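Local coordinates for pyridoxal kinase (Entamoeba histolytica, PDB 4S1H), which probably phosphorylates pyridoxal with ATP to give pyridoxal 5'-phosphate, at residues Thr2-Cys13 with Ile31-Ala42; Ser14-Ile25 with Glu257-Leu267. All blocks are in the same frame, centred on the assembly; numbering follows the deposited sequence.

Both contacts are buried, touch the second subunit and meet on the first beta-alpha-beta unit of the chain. Contact 1 joins its two parallel strands, 5-9 and 33-41, inside the mixed sheet; contact 2 sets the intervening helix, 18-28, and the loop that leads into it against 257-267, a loop more than 230 residues later. Their chemistry follows from this: backbone hydrogen bonds carry contact 1, whereas isoleucines and one phenylalanine make most of contact 2, with a single direct hydrogen bond and two bridging waters at its polar end. Asn19 of the helix ties them together, its OD1 hydrogen-bonded to Thr7 OG1 of strand 5-9.

Contact 1: Thr2-Cys13 with Ile31-Ala42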
# COMPACT_ATOMS: atom_id res chain seq x y z
N THR A 2 -12.45 2.03 -12.57
CA THR A 2 -13.31 1.42 -11.56
C THR A 2 -12.51 0.44 -10.70
O THR A 2 -11.64 -0.26 -11.20
CB THR A 2 -14.46 0.66 -12.23
OG1 THR A 2 -13.93 -0.35 -13.06
CG2 THR A 2 -15.30 1.64 -13.10
N ASN A 3 -12.84 0.40 -9.42
CA ASN A 3 -12.24 -0.55 -8.51
C ASN A 3 -12.80 -1.93 -8.80
O ASN A 3 -14.00 -2.12 -8.77
CB ASN A 3 -12.55 -0.15 -7.07
CG ASN A 3 -11.89 1.16 -6.70
OD1 ASN A 3 -10.70 1.33 -6.94
ND2 ASN A 3 -12.64 2.08 -6.11
N LYS A 4 -11.91 -2.88 -9.09
CA LYS A 4 -12.30 -4.25 -9.44
C LYS A 4 -12.19 -5.18 -8.24
O LYS A 4 -12.91 -6.21 -8.19
CB LYS A 4 -11.44 -4.73 -10.60
CG LYS A 4 -11.82 -6.12 -11.11
CD LYS A 4 -11.06 -6.50 -12.37
CE LYS A 4 -11.52 -5.74 -13.59
NZ LYS A 4 -10.97 -6.37 -14.82
N VAL A 5 -11.27 -4.88 -7.31
CA VAL A 5 -11.01 -5.72 -6.15
C VAL A 5 -11.21 -4.95 -4.86
O VAL A 5 -10.84 -3.78 -4.78
CB VAL A 5 -9.55 -6.27 -6.15
CG1 VAL A 5 -9.29 -7.18 -4.96
CG2 VAL A 5 -9.27 -6.99 -7.47
N LEU A 6 -11.75 -5.62 -3.85
CA LEU A 6 -11.76 -5.10 -2.48
C LEU A 6 -11.03 -6.10 -1.64
O LEU A 6 -11.35 -7.30 -1.68
CB LEU A 6 -13.18 -4.89 -1.98
CG LEU A 6 -13.39 -4.68 -0.49
CD1 LEU A 6 -12.78 -3.33 -0.09
CD2 LEU A 6 -14.88 -4.75 -0.19
N THR A 7 -10.03 -5.61 -0.91
CA THR A 7 -9.21 -6.50 -0.08
C THR A 7 -9.08 -5.92 1.31
O THR A 7 -8.72 -4.74 1.52
CB THR A 7 -7.84 -6.83 -0.73
OG1 THR A 7 -7.00 -7.44 0.25
CG2 THR A 7 -7.17 -5.62 -1.26
N ILE A 8 -9.40 -6.75 2.28
CA ILE A 8 -9.49 -6.39 3.68
C ILE A 8 -8.49 -7.23 4.43
O ILE A 8 -8.67 -8.46 4.56
CB ILE A 8 -10.94 -6.65 4.20
CG1 ILE A 8 -11.98 -5.86 3.39
CG2 ILE A 8 -11.03 -6.39 5.69
CD1 ILE A 8 -13.43 -6.23 3.67
N SER A 9 -7.43 -6.62 4.93
CA SER A 9 -6.38 -7.37 5.60
C SER A 9 -5.44 -6.42 6.35
O SER A 9 -5.70 -5.21 6.42
CB SER A 9 -5.60 -8.25 4.61
OG SER A 9 -4.74 -9.15 5.31
N SER A 10 -4.39 -6.96 6.92
CA SER A 10 -3.53 -6.23 7.83
C SER A 10 -2.59 -5.28 7.10
O SER A 10 -2.42 -5.37 5.89
CB SER A 10 -2.67 -7.21 8.63
OG SER A 10 -2.03 -8.12 7.73
N TYR A 11 -1.99 -4.36 7.84
CA TYR A 11 -1.03 -3.41 7.30
C TYR A 11 0.17 -3.28 8.23
O TYR A 11 -0.02 -3.17 9.45
CB TYR A 11 -1.69 -2.04 7.07
CG TYR A 11 -0.72 -1.03 6.53
CD1 TYR A 11 -0.50 -0.94 5.19
CD2 TYR A 11 0.01 -0.21 7.39
CE1 TYR A 11 0.43 -0.06 4.67
CE2 TYR A 11 0.93 0.70 6.89
CZ TYR A 11 1.11 0.79 5.52
OH TYR A 11 2.02 1.66 4.97
N VAL A 12 1.36 -3.29 7.64
CA VAL A 12 2.63 -2.97 8.31
C VAL A 12 3.34 -1.82 7.59
O VAL A 12 3.36 -1.80 6.36
CB VAL A 12 3.60 -4.17 8.40
CG1 VAL A 12 3.04 -5.17 9.38
CG2 VAL A 12 3.84 -4.82 7.02
N CYS A 13 3.88 -0.89 8.36
CA CYS A 13 4.60 0.28 7.79
C CYS A 13 5.92 -0.07 7.13
O CYS A 13 6.32 0.52 6.13
CB CYS A 13 4.87 1.34 8.87
SG CYS A 13 3.37 1.95 9.66
N ILE A 31 -4.16 -3.87 -11.44
CA ILE A 31 -5.53 -4.25 -11.07
C ILE A 31 -5.98 -3.21 -10.02
O ILE A 31 -5.44 -3.15 -8.90
CB ILE A 31 -5.61 -5.69 -10.55
CG1 ILE A 31 -5.19 -6.71 -11.65
CG2 ILE A 31 -7.02 -5.96 -10.05
CD1 ILE A 31 -4.96 -8.13 -11.16
N GLN A 32 -6.90 -2.33 -10.42
CA GLN A 32 -7.33 -1.26 -9.53
C GLN A 32 -8.10 -1.86 -8.36
O GLN A 32 -9.08 -2.61 -8.57
CB GLN A 32 -8.19 -0.25 -10.27
CG GLN A 32 -8.52 0.92 -9.37
CD GLN A 32 -9.15 2.09 -10.10
OE1 GLN A 32 -8.68 2.49 -11.16
NE2 GLN A 32 -10.21 2.65 -9.52
N SER A 33 -7.66 -1.56 -7.14
CA SER A 33 -8.16 -2.22 -5.93
C SER A 33 -8.35 -1.25 -4.77
O SER A 33 -7.69 -0.21 -4.71
CB SER A 33 -7.17 -3.30 -5.51
OG SER A 33 -6.94 -4.19 -6.59
N ILE A 34 -9.29 -1.59 -3.90
CA ILE A 34 -9.51 -0.93 -2.64
C ILE A 34 -8.82 -1.75 -1.55
O ILE A 34 -9.05 -2.96 -1.46
CB ILE A 34 -11.02 -0.82 -2.33
CG1 ILE A 34 -11.78 -0.09 -3.45
CG2 ILE A 34 -11.24 -0.17 -0.98
CD1 ILE A 34 -13.29 -0.21 -3.32
N PHE A 35 -8.01 -1.10 -0.73
CA PHE A 35 -7.27 -1.75 0.35
C PHE A 35 -7.73 -1.22 1.71
O PHE A 35 -7.27 -0.14 2.17
CB PHE A 35 -5.76 -1.60 0.19
CG PHE A 35 -5.23 -2.10 -1.11
CD1 PHE A 35 -5.19 -1.28 -2.25
CD2 PHE A 35 -4.77 -3.41 -1.23
CE1 PHE A 35 -4.69 -1.76 -3.46
CE2 PHE A 35 -4.25 -3.86 -2.44
CZ PHE A 35 -4.25 -3.06 -3.56
N VAL A 36 -8.69 -1.89 2.31
CA VAL A 36 -9.18 -1.54 3.61
C VAL A 36 -8.31 -2.26 4.64
O VAL A 36 -8.14 -3.46 4.61
CB VAL A 36 -10.66 -1.90 3.81
CG1 VAL A 36 -11.10 -1.56 5.23
CG2 VAL A 36 -11.51 -1.18 2.78
N LEU A 37 -7.74 -1.52 5.56
CA LEU A 37 -6.81 -2.08 6.57
C LEU A 37 -7.53 -2.58 7.82
O LEU A 37 -8.51 -2.02 8.29
CB LEU A 37 -5.76 -1.03 6.96
CG LEU A 37 -5.11 -0.30 5.77
CD1 LEU A 37 -4.04 0.64 6.33
CD2 LEU A 37 -4.56 -1.23 4.70
N THR A 38 -7.03 -3.68 8.38
CA THR A 38 -7.54 -4.17 9.66
C THR A 38 -6.56 -3.93 10.84
O THR A 38 -6.93 -4.16 12.00
CB THR A 38 -7.79 -5.69 9.63
OG1 THR A 38 -6.56 -6.36 9.36
CG2 THR A 38 -8.78 -6.05 8.56
N THR A 39 -5.34 -3.50 10.51
CA THR A 39 -4.32 -3.07 11.49
C THR A 39 -3.51 -1.93 10.91
O THR A 39 -3.49 -1.74 9.70
CB THR A 39 -3.30 -4.17 11.84
OG1 THR A 39 -2.43 -4.45 10.74
CG2 THR A 39 -4.02 -5.48 12.23
N HIS A 40 -2.83 -1.21 11.80
CA HIS A 40 -1.77 -0.27 11.42
C HIS A 40 -0.60 -0.50 12.36
O HIS A 40 -0.50 0.14 13.41
CB HIS A 40 -2.31 1.17 11.47
CG HIS A 40 -1.29 2.23 11.11
ND1 HIS A 40 -1.35 3.50 11.62
CD2 HIS A 40 -0.21 2.20 10.30
CE1 HIS A 40 -0.35 4.22 11.15
NE2 HIS A 40 0.35 3.47 10.34
N LEU A 41 0.29 -1.43 11.98
CA LEU A 41 1.43 -1.80 12.80
C LEU A 41 2.73 -1.31 12.18
O LEU A 41 2.82 -1.16 10.98
CB LEU A 41 1.54 -3.32 12.92
CG LEU A 41 0.24 -4.00 13.34
CD1 LEU A 41 0.43 -5.51 13.35
CD2 LEU A 41 -0.20 -3.52 14.71
N ALA A 42 3.73 -1.10 13.01
CA ALA A 42 5.05 -0.69 12.52
C ALA A 42 5.70 -1.74 11.66
O ALA A 42 6.32 -1.45 10.66
CB ALA A 42 5.96 -0.39 13.69
O HOH W 1 -8.52 2.72 -5.80
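Asn3 and Gln32 meet through their amides: Gln32 NE2 gives a hydrogen bond to Asn3 OD1 (2.9 Å), which lies in the Gln32 amide plane, while the donor stands above the Asn3 carbonyl plane. Water 1 donates to the same oxygen and to Ser33 O. Parallel strands 5-9 and 33-37 exchange backbone bonds, Ile34 N to Val5 O at 2.8 Å and Thr7 N to Ile34 O at 2.9 Å. Where the register slips by one residue, a side chain replaces a backbone acceptor: Thr39 OG1, placed between its own N and carbonyl carbon (chi1 70°), accepts a hydrogen bond from Tyr11 N at 2.9 Å. Leu41 N to Tyr11 O and Cys13 N to Leu41 O resume the pairing. On one face Leu6 CD1 packs on Ile34 CG2 (3.6 Å); on the other Thr7 CG2 nears Phe35 CD2 (3.3 Å). Leu37 CD1 lies alongside Tyr11 CB, and the Tyr11 and His40 rings meet rim to rim, planes at 49°. Tyr11 OH is hydrogen-bonded to Phe35 O, and His40 NE2 to Leu37 N, of the second subunit. The break stays connected through a threonine hydroxyl beside Ser10 of the pyridoxal 5'-phosphate site, while both rings serve the dimer interface.

Contact 2: Ser14-Ile25 with Glu257-Leu267; sequences SGFVGNRCGMII and EINIINCIPYL
Ser14 meets Glu257 through water, in the loop linking strand 5-9 to helix 18-28 of a beta-alpha-beta unit in this ribokinase-like fold. Water 2 donates to Ser14 O and to Glu257 OE2, and water 3 joins Ser14 OG to the same carboxylate oxygen, which also bonds Tyr47 OH. Ser14 OG is also hydrogen-bonded to Asn3 ND2 of the second subunit. Glu257 OE1 lies 3.3 Å from Gly15 CA; a side chain here would run into Glu257 OE2, and the positive phi (76°) also suits a residue without one. Phe16 N gives the one direct hydrogen bond, to Glu257 OE1 at 3.0 Å, reaching it from above the carboxylate plane; the Glu257 chain bends at chi2 (-70°) to bring the group back to the loop. The Phe16 ring takes Ile260 CG2 over one face, a CH-pi contact 3.7 Å from the centroid, while Ile261 CG1 approaches CZ obliquely at 3.4 Å. Within the helix, Arg20 brushes Ile261 with its guanidinium and makes a salt bridge to Asp27 of the second subunit. Ile24 sends its two branches to different partners: CD1 reaches Ile260 and Ile261, and CG2 meets Ile264 CG1, the side chains crossing at about a right angle. The type I turn Ile261-Ile264 offers residues from both its ends to one helix side chain. At Ile25, CG1 lies 3.8 Å from Ile260 CD1 and 4.2 Å from Leu267 CD1.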
# COMPACT_ATOMS: atom_id res chain seq x y z
N SER A 14 6.59 -1.08 7.68
CA SER A 14 7.84 -1.60 7.19
C SER A 14 7.66 -3.09 6.96
O SER A 14 6.93 -3.77 7.71
CB SER A 14 8.92 -1.39 8.22
OG SER A 14 10.20 -1.83 7.78
N GLY A 15 8.28 -3.57 5.91
CA GLY A 15 8.10 -4.96 5.49
C GLY A 15 6.81 -5.31 4.79
O GLY A 15 6.04 -4.45 4.36
N PHE A 16 6.56 -6.61 4.65
CA PHE A 16 5.60 -7.10 3.67
C PHE A 16 4.79 -8.25 4.28
O PHE A 16 5.23 -9.40 4.34
CB PHE A 16 6.32 -7.51 2.37
CG PHE A 16 7.39 -6.53 1.95
CD1 PHE A 16 7.04 -5.31 1.42
CD2 PHE A 16 8.74 -6.80 2.19
CE1 PHE A 16 8.02 -4.38 1.08
CE2 PHE A 16 9.73 -5.88 1.84
CZ PHE A 16 9.36 -4.66 1.28
N VAL A 17 3.59 -7.90 4.73
CA VAL A 17 2.52 -8.88 5.03
C VAL A 17 1.19 -8.29 4.59
O VAL A 17 1.11 -7.09 4.29
CB VAL A 17 2.46 -9.26 6.54
CG1 VAL A 17 3.75 -9.92 6.98
CG2 VAL A 17 2.13 -8.07 7.41
N GLY A 18 0.16 -9.15 4.56
CA GLY A 18 -1.20 -8.77 4.38
C GLY A 18 -1.46 -7.84 3.22
O GLY A 18 -0.98 -8.04 2.09
N ASN A 19 -2.21 -6.78 3.51
CA ASN A 19 -2.54 -5.82 2.46
C ASN A 19 -1.34 -5.06 1.86
O ASN A 19 -1.45 -4.58 0.74
CB ASN A 19 -3.62 -4.82 2.89
CG ASN A 19 -4.98 -5.15 2.33
OD1 ASN A 19 -5.12 -5.96 1.42
ND2 ASN A 19 -5.99 -4.50 2.86
N ARG A 20 -0.22 -5.00 2.55
CA ARG A 20 0.99 -4.44 1.96
C ARG A 20 1.51 -5.31 0.80
O ARG A 20 1.85 -4.79 -0.26
CB ARG A 20 2.04 -4.18 3.03
CG ARG A 20 3.23 -3.41 2.59
CD ARG A 20 3.01 -1.91 2.36
NE ARG A 20 4.27 -1.50 1.72
CZ ARG A 20 4.46 -1.15 0.45
NH1 ARG A 20 3.46 -1.02 -0.42
NH2 ARG A 20 5.70 -0.95 0.04
N CYS A 21 1.56 -6.63 1.00
CA CYS A 21 1.77 -7.58 -0.12
C CYS A 21 0.75 -7.38 -1.22
O CYS A 21 1.09 -7.37 -2.40
CB CYS A 21 1.71 -9.03 0.36
SG CYS A 21 3.04 -9.42 1.48
N GLY A 22 -0.52 -7.23 -0.84
CA GLY A 22 -1.59 -7.04 -1.79
C GLY A 22 -1.39 -5.81 -2.62
O GLY A 22 -1.56 -5.85 -3.84
N MET A 23 -0.97 -4.73 -1.99
CA MET A 23 -0.77 -3.48 -2.74
C MET A 23 0.33 -3.66 -3.78
O MET A 23 0.18 -3.29 -4.94
CB MET A 23 -0.43 -2.33 -1.79
CG MET A 23 -1.54 -1.97 -0.80
SD MET A 23 -1.03 -0.88 0.60
CE MET A 23 -2.45 -1.00 1.65
N ILE A 24 1.47 -4.20 -3.35
CA ILE A 24 2.61 -4.36 -4.21
C ILE A 24 2.23 -5.23 -5.42
O ILE A 24 2.55 -4.91 -6.56
CB ILE A 24 3.80 -5.00 -3.46
CG1 ILE A 24 4.33 -4.01 -2.43
CG2 ILE A 24 4.91 -5.40 -4.43
CD1 ILE A 24 5.19 -4.67 -1.36
N ILE A 25 1.54 -6.34 -5.15
CA ILE A 25 1.26 -7.32 -6.20
C ILE A 25 0.16 -6.80 -7.15
O ILE A 25 0.35 -6.78 -8.37
CB ILE A 25 0.92 -8.71 -5.62
CG1 ILE A 25 2.15 -9.19 -4.85
CG2 ILE A 25 0.52 -9.65 -6.74
CD1 ILE A 25 1.88 -10.31 -3.85
N GLU A 257 12.12 -10.67 6.25
CA GLU A 257 11.27 -10.09 5.19
C GLU A 257 11.57 -10.68 3.81
O GLU A 257 12.74 -10.84 3.45
CB GLU A 257 11.48 -8.58 5.09
CG GLU A 257 11.20 -7.81 6.37
CD GLU A 257 9.75 -7.74 6.79
OE1 GLU A 257 8.79 -8.14 6.04
OE2 GLU A 257 9.55 -7.18 7.89
N ILE A 258 10.51 -11.03 3.07
CA ILE A 258 10.65 -11.54 1.70
C ILE A 258 11.04 -10.41 0.77
O ILE A 258 10.69 -9.24 1.00
CB ILE A 258 9.38 -12.26 1.18
CG1 ILE A 258 8.16 -11.34 1.22
CG2 ILE A 258 9.17 -13.55 1.96
CD1 ILE A 258 6.94 -11.91 0.55
N ASN A 259 11.81 -10.77 -0.26
CA ASN A 259 12.41 -9.79 -1.17
C ASN A 259 11.45 -9.37 -2.33
O ASN A 259 11.84 -9.38 -3.50
CB ASN A 259 13.72 -10.36 -1.70
CG ASN A 259 14.61 -9.33 -2.34
OD1 ASN A 259 14.44 -8.12 -2.14
ND2 ASN A 259 15.61 -9.80 -3.07
N ILE A 260 10.26 -8.95 -1.98
CA ILE A 260 9.23 -8.71 -2.96
C ILE A 260 9.49 -7.43 -3.77
O ILE A 260 9.19 -7.42 -4.95
CB ILE A 260 7.82 -8.78 -2.33
CG1 ILE A 260 6.76 -8.88 -3.43
CG2 ILE A 260 7.54 -7.61 -1.40
CD1 ILE A 260 5.37 -9.11 -2.89
N ILE A 261 10.06 -6.40 -3.17
CA ILE A 261 10.29 -5.11 -3.92
C ILE A 261 11.26 -5.31 -5.10
O ILE A 261 10.97 -4.94 -6.24
CB ILE A 261 10.77 -3.98 -3.00
CG1 ILE A 261 9.74 -3.66 -1.91
CG2 ILE A 261 11.05 -2.70 -3.80
CD1 ILE A 261 8.38 -3.18 -2.39
N ASN A 262 12.40 -5.95 -4.84
CA ASN A 262 13.36 -6.26 -5.89
C ASN A 262 12.85 -7.27 -6.93
O ASN A 262 13.35 -7.29 -8.05
CB ASN A 262 14.71 -6.67 -5.30
CG ASN A 262 15.37 -5.52 -4.54
OD1 ASN A 262 15.43 -4.41 -5.06
ND2 ASN A 262 15.75 -5.75 -3.27
N CYS A 263 11.86 -8.07 -6.53
CA CYS A 263 11.28 -9.06 -7.39
C CYS A 263 10.05 -8.56 -8.13
O CYS A 263 9.47 -9.33 -8.89
CB CYS A 263 10.99 -10.34 -6.58
SG CYS A 263 12.53 -11.19 -6.09
N ILE A 264 9.69 -7.27 -8.00
CA ILE A 264 8.52 -6.76 -8.71
C ILE A 264 8.52 -7.10 -10.21
O ILE A 264 7.48 -7.51 -10.69
CB ILE A 264 8.32 -5.23 -8.44
CG1 ILE A 264 7.67 -5.02 -7.08
CG2 ILE A 264 7.50 -4.56 -9.54
CD1 ILE A 264 7.74 -3.59 -6.55
N PRO A 265 9.67 -7.02 -10.91
CA PRO A 265 9.72 -7.36 -12.35
C PRO A 265 9.38 -8.80 -12.73
O PRO A 265 9.12 -9.07 -13.90
CB PRO A 265 11.18 -7.05 -12.72
CG PRO A 265 11.56 -5.97 -11.78
CD PRO A 265 10.89 -6.32 -10.49
N TYR A 266 9.41 -9.71 -11.75
CA TYR A 266 9.14 -11.14 -11.95
C TYR A 266 7.76 -11.54 -11.45
O TYR A 266 7.39 -12.71 -11.57
CB TYR A 266 10.22 -12.00 -11.26
CG TYR A 266 11.62 -11.62 -11.67
CD1 TYR A 266 12.13 -12.00 -12.91
CD2 TYR A 266 12.40 -10.80 -10.87
CE1 TYR A 266 13.40 -11.62 -13.30
CE2 TYR A 266 13.66 -10.40 -11.25
CZ TYR A 266 14.16 -10.80 -12.47
OH TYR A 266 15.41 -10.42 -12.87
N LEU A 267 6.96 -10.59 -10.93
CA LEU A 267 5.68 -10.95 -10.33
C LEU A 267 4.66 -11.43 -11.37
O LEU A 267 3.86 -12.32 -11.05
CB LEU A 267 5.10 -9.79 -9.51
CG LEU A 267 5.79 -9.47 -8.19
CD1 LEU A 267 5.16 -8.26 -7.57
CD2 LEU A 267 5.70 -10.63 -7.19
O HOH W 2 7.34 -6.19 8.97
O HOH W 3 10.98 -4.37 7.70